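Local coordinates for putative uncharacterized protein (Pyrococcus furiosus, PDB 3VR0) that probably activates the archaeal proteasome, as a homolog of proteasome assembly chaperones of the PAC2 family, at residues C[59-70]-C[83-92]. Numbering follows the deposited sequence.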
# COMPACT_ATOMS: atom_id res chain seq x y z
N ALA C 59 -34.31 5.11 15.67
CA ALA C 59 -33.06 4.94 16.34
C ALA C 59 -32.34 6.28 16.37
O ALA C 59 -32.46 7.09 15.46
CB ALA C 59 -32.20 3.83 15.61
N LYS C 60 -31.56 6.51 17.43
CA LYS C 60 -30.93 7.81 17.57
C LYS C 60 -29.45 7.77 17.29
O LYS C 60 -28.74 6.91 17.82
CB LYS C 60 -31.11 8.29 19.04
CG LYS C 60 -30.83 9.77 19.20
CD LYS C 60 -29.93 10.04 20.40
CE LYS C 60 -30.18 11.45 20.96
NZ LYS C 60 -29.24 12.48 20.39
N LYS C 61 -28.95 8.72 16.52
CA LYS C 61 -27.51 8.74 16.28
C LYS C 61 -26.72 9.14 17.53
O LYS C 61 -27.00 10.19 18.10
CB LYS C 61 -27.13 9.73 15.22
CG LYS C 61 -25.61 9.77 15.08
CD LYS C 61 -25.13 10.29 13.74
CE LYS C 61 -25.28 11.78 13.63
NZ LYS C 61 -24.80 12.21 12.28
N PHE C 62 -25.68 8.36 17.89
CA PHE C 62 -24.84 8.72 19.05
C PHE C 62 -23.33 8.76 18.88
O PHE C 62 -22.64 9.21 19.81
CB PHE C 62 -25.16 7.86 20.26
CG PHE C 62 -24.68 6.41 20.17
CD1 PHE C 62 -23.64 5.97 20.95
CD2 PHE C 62 -25.32 5.49 19.33
CE1 PHE C 62 -23.25 4.69 20.93
CE2 PHE C 62 -24.95 4.18 19.31
CZ PHE C 62 -23.89 3.78 20.08
N ALA C 63 -22.80 8.27 17.75
CA ALA C 63 -21.36 8.35 17.50
C ALA C 63 -21.06 8.36 15.99
O ALA C 63 -21.84 7.87 15.20
CB ALA C 63 -20.64 7.19 18.15
N GLU C 64 -19.92 8.93 15.60
CA GLU C 64 -19.50 8.72 14.23
C GLU C 64 -18.02 8.37 14.09
O GLU C 64 -17.18 8.72 14.94
CB GLU C 64 -20.08 9.78 13.24
CG GLU C 64 -19.81 11.17 13.52
CD GLU C 64 -20.85 12.14 12.88
OE1 GLU C 64 -21.86 11.71 12.24
OE2 GLU C 64 -20.62 13.35 13.02
N LEU C 65 -17.74 7.56 13.07
CA LEU C 65 -16.39 7.02 12.87
C LEU C 65 -15.74 7.69 11.67
O LEU C 65 -16.34 7.78 10.61
CB LEU C 65 -16.47 5.51 12.72
CG LEU C 65 -15.16 4.71 12.58
CD1 LEU C 65 -15.34 3.28 13.10
CD2 LEU C 65 -14.66 4.71 11.07
N TYR C 66 -14.52 8.15 11.82
CA TYR C 66 -13.76 8.63 10.70
C TYR C 66 -12.48 7.82 10.63
O TYR C 66 -11.95 7.39 11.67
CB TYR C 66 -13.38 10.10 10.91
CG TYR C 66 -14.60 11.03 11.05
CD1 TYR C 66 -15.23 11.55 9.93
CD2 TYR C 66 -15.15 11.33 12.32
CE1 TYR C 66 -16.35 12.39 10.05
CE2 TYR C 66 -16.30 12.18 12.47
CZ TYR C 66 -16.87 12.70 11.34
OH TYR C 66 -17.96 13.56 11.46
N SER C 67 -11.94 7.67 9.43
CA SER C 67 -10.74 6.88 9.24
C SER C 67 -9.81 7.41 8.17
O SER C 67 -10.26 7.71 7.06
CB SER C 67 -11.14 5.48 8.81
OG SER C 67 -9.96 4.69 8.74
N PRO C 68 -8.53 7.49 8.48
CA PRO C 68 -7.49 7.89 7.51
C PRO C 68 -7.24 6.75 6.48
O PRO C 68 -6.47 6.96 5.55
CB PRO C 68 -6.24 8.11 8.40
CG PRO C 68 -6.51 7.02 9.60
CD PRO C 68 -7.98 7.30 9.85
N HIS C 69 -7.90 5.59 6.65
CA HIS C 69 -7.88 4.50 5.65
C HIS C 69 -9.03 4.60 4.67
O HIS C 69 -9.08 3.83 3.71
CB HIS C 69 -7.93 3.13 6.31
CG HIS C 69 -6.71 2.84 7.13
ND1 HIS C 69 -5.54 2.35 6.57
CD2 HIS C 69 -6.44 3.04 8.45
CE1 HIS C 69 -4.62 2.24 7.52
NE2 HIS C 69 -5.15 2.64 8.67
N PHE C 70 -9.97 5.54 4.89
CA PHE C 70 -11.06 5.73 3.94
C PHE C 70 -10.52 6.53 2.75
O PHE C 70 -9.47 7.15 2.86
CB PHE C 70 -12.22 6.52 4.57
CG PHE C 70 -13.07 5.72 5.54
CD1 PHE C 70 -13.04 4.32 5.53
CD2 PHE C 70 -13.95 6.37 6.42
CE1 PHE C 70 -13.88 3.56 6.42
CE2 PHE C 70 -14.78 5.63 7.33
CZ PHE C 70 -14.74 4.21 7.32
N GLU C 83 -18.08 17.22 4.16
CA GLU C 83 -17.74 16.36 5.27
C GLU C 83 -16.89 15.13 4.84
O GLU C 83 -17.20 14.48 3.86
CB GLU C 83 -19.02 15.86 5.93
CG GLU C 83 -18.81 15.30 7.30
CD GLU C 83 -20.13 15.07 8.06
OE1 GLU C 83 -21.13 14.69 7.42
OE2 GLU C 83 -20.14 15.24 9.30
N LEU C 84 -15.88 14.80 5.63
CA LEU C 84 -15.17 13.55 5.47
C LEU C 84 -16.14 12.37 5.39
O LEU C 84 -17.28 12.43 5.90
CB LEU C 84 -14.22 13.32 6.63
CG LEU C 84 -13.03 14.24 6.81
CD1 LEU C 84 -12.36 13.82 8.11
CD2 LEU C 84 -12.05 14.13 5.64
N MET C 85 -15.66 11.30 4.77
CA MET C 85 -16.40 10.08 4.75
C MET C 85 -16.38 9.45 6.14
O MET C 85 -15.41 9.65 6.91
CB MET C 85 -15.86 9.15 3.67
CG MET C 85 -16.17 9.77 2.23
SD MET C 85 -16.10 8.54 0.97
CE MET C 85 -14.38 8.29 1.14
N LYS C 86 -17.46 8.77 6.48
CA LYS C 86 -17.66 8.40 7.87
C LYS C 86 -18.62 7.23 7.97
O LYS C 86 -19.30 6.87 6.98
CB LYS C 86 -18.21 9.64 8.64
CG LYS C 86 -19.70 9.98 8.27
CD LYS C 86 -20.16 11.36 8.84
CE LYS C 86 -21.66 11.55 8.56
NZ LYS C 86 -22.13 12.87 9.06
N ASN C 87 -18.63 6.60 9.13
CA ASN C 87 -19.69 5.67 9.49
C ASN C 87 -20.43 6.31 10.69
O ASN C 87 -19.87 7.19 11.39
CB ASN C 87 -19.13 4.30 9.90
CG ASN C 87 -18.35 3.61 8.76
OD1 ASN C 87 -17.63 2.65 9.03
ND2 ASN C 87 -18.51 4.09 7.50
N GLU C 88 -21.66 5.86 10.92
CA GLU C 88 -22.50 6.45 11.95
C GLU C 88 -23.04 5.34 12.77
O GLU C 88 -23.41 4.30 12.21
CB GLU C 88 -23.67 7.19 11.32
CG GLU C 88 -23.27 8.40 10.48
CD GLU C 88 -24.49 9.09 9.81
OE1 GLU C 88 -25.47 8.39 9.39
OE2 GLU C 88 -24.47 10.35 9.72
N PHE C 89 -23.07 5.53 14.09
CA PHE C 89 -23.69 4.57 14.97
C PHE C 89 -25.00 5.16 15.52
O PHE C 89 -25.02 6.32 15.96
CB PHE C 89 -22.78 4.24 16.16
CG PHE C 89 -21.53 3.53 15.80
CD1 PHE C 89 -21.43 2.12 15.94
CD2 PHE C 89 -20.41 4.24 15.39
CE1 PHE C 89 -20.22 1.45 15.64
CE2 PHE C 89 -19.18 3.57 15.07
CZ PHE C 89 -19.10 2.20 15.20
N TYR C 90 -26.07 4.35 15.48
CA TYR C 90 -27.39 4.72 16.01
C TYR C 90 -27.75 3.73 17.10
O TYR C 90 -27.34 2.56 17.04
CB TYR C 90 -28.47 4.63 14.91
CG TYR C 90 -28.34 5.68 13.85
CD1 TYR C 90 -29.16 6.79 13.84
CD2 TYR C 90 -27.36 5.57 12.88
CE1 TYR C 90 -29.00 7.78 12.86
CE2 TYR C 90 -27.20 6.53 11.91
CZ TYR C 90 -28.00 7.63 11.90
OH TYR C 90 -27.81 8.56 10.92
N TYR C 91 -28.50 4.16 18.10
CA TYR C 91 -28.98 3.14 19.05
C TYR C 91 -30.50 3.12 19.18
O TYR C 91 -31.20 4.11 18.88
CB TYR C 91 -28.35 3.36 20.44
CG TYR C 91 -28.99 4.52 21.22
CD1 TYR C 91 -30.08 4.29 22.10
CD2 TYR C 91 -28.53 5.82 21.06
CE1 TYR C 91 -30.66 5.35 22.83
CE2 TYR C 91 -29.07 6.87 21.77
CZ TYR C 91 -30.15 6.64 22.65
OH TYR C 91 -30.66 7.71 23.32
N TRP C 92 -31.00 2.00 19.66
CA TRP C 92 -32.43 1.90 19.97
C TRP C 92 -32.52 1.26 21.32
O TRP C 92 -31.89 0.22 21.57
CB TRP C 92 -33.16 1.04 18.96
CG TRP C 92 -34.63 0.87 19.17
CD1 TRP C 92 -35.62 1.80 18.88
CD2 TRP C 92 -35.30 -0.31 19.65
NE1 TRP C 92 -36.86 1.24 19.15
CE2 TRP C 92 -36.69 -0.03 19.64
CE3 TRP C 92 -34.86 -1.57 20.11
CZ2 TRP C 92 -37.65 -0.98 20.05
CZ3 TRP C 92 -35.81 -2.52 20.52
CH2 TRP C 92 -37.21 -2.20 20.48
O HOH W 1 -21.62 15.28 11.38
O HOH W 2 -17.63 15.82 10.27
O HOH W 3 -12.65 9.68 7.37
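Phe89 N donates to Ala63 O in a nearly straight backbone bond (2.9 Å, 179° at the hydrogen), part of the antiparallel ladder pairing strands 60-66 and 87-92 in the mixed sheet of this PAC2-family fold. A classic beta bulge interrupts it: Phe89 O takes Phe62 N and, weakly, Ala63 N, so the register slips by one residue.

A salt-bridge network of Lys61, Glu64, Glu83, Lys86 and Glu88 links the segments. Its shortest link joins Lys86 NZ to Glu83 OE1 at 2.6 Å; a weak 3.4 Å bond runs from Lys86 NZ to Glu64 OE1. Lys61 NZ meets that OE1 at 3.0 Å, syn but well out of the carboxylate plane, and Glu88 OE2 from above its plane at 3.2 Å. Glu64 OE2 is hydrogen-bonded to Tyr25 OH and to a water shared with Glu83. Lys61 CB lies over the Tyr90 ring, 4.0 Å from its centroid (CH-pi), while CG anti to N (chi1 176°) sends the chain toward the carboxylates. Replacing Lys61 with alanine would probably leave Glu64 OE1 and Glu88 OE2, 3.9 Å apart, with less charge compensation.

On the other face Phe89 packs its ring edge against Leu65 CB, near helix 116-131. Beside the bulge, Tyr91 turns its edge to the face of Phe62, an offset edge-to-face pair (planes at 81°), with Phe62 CD2 3.7 Å from Tyr91 CD2.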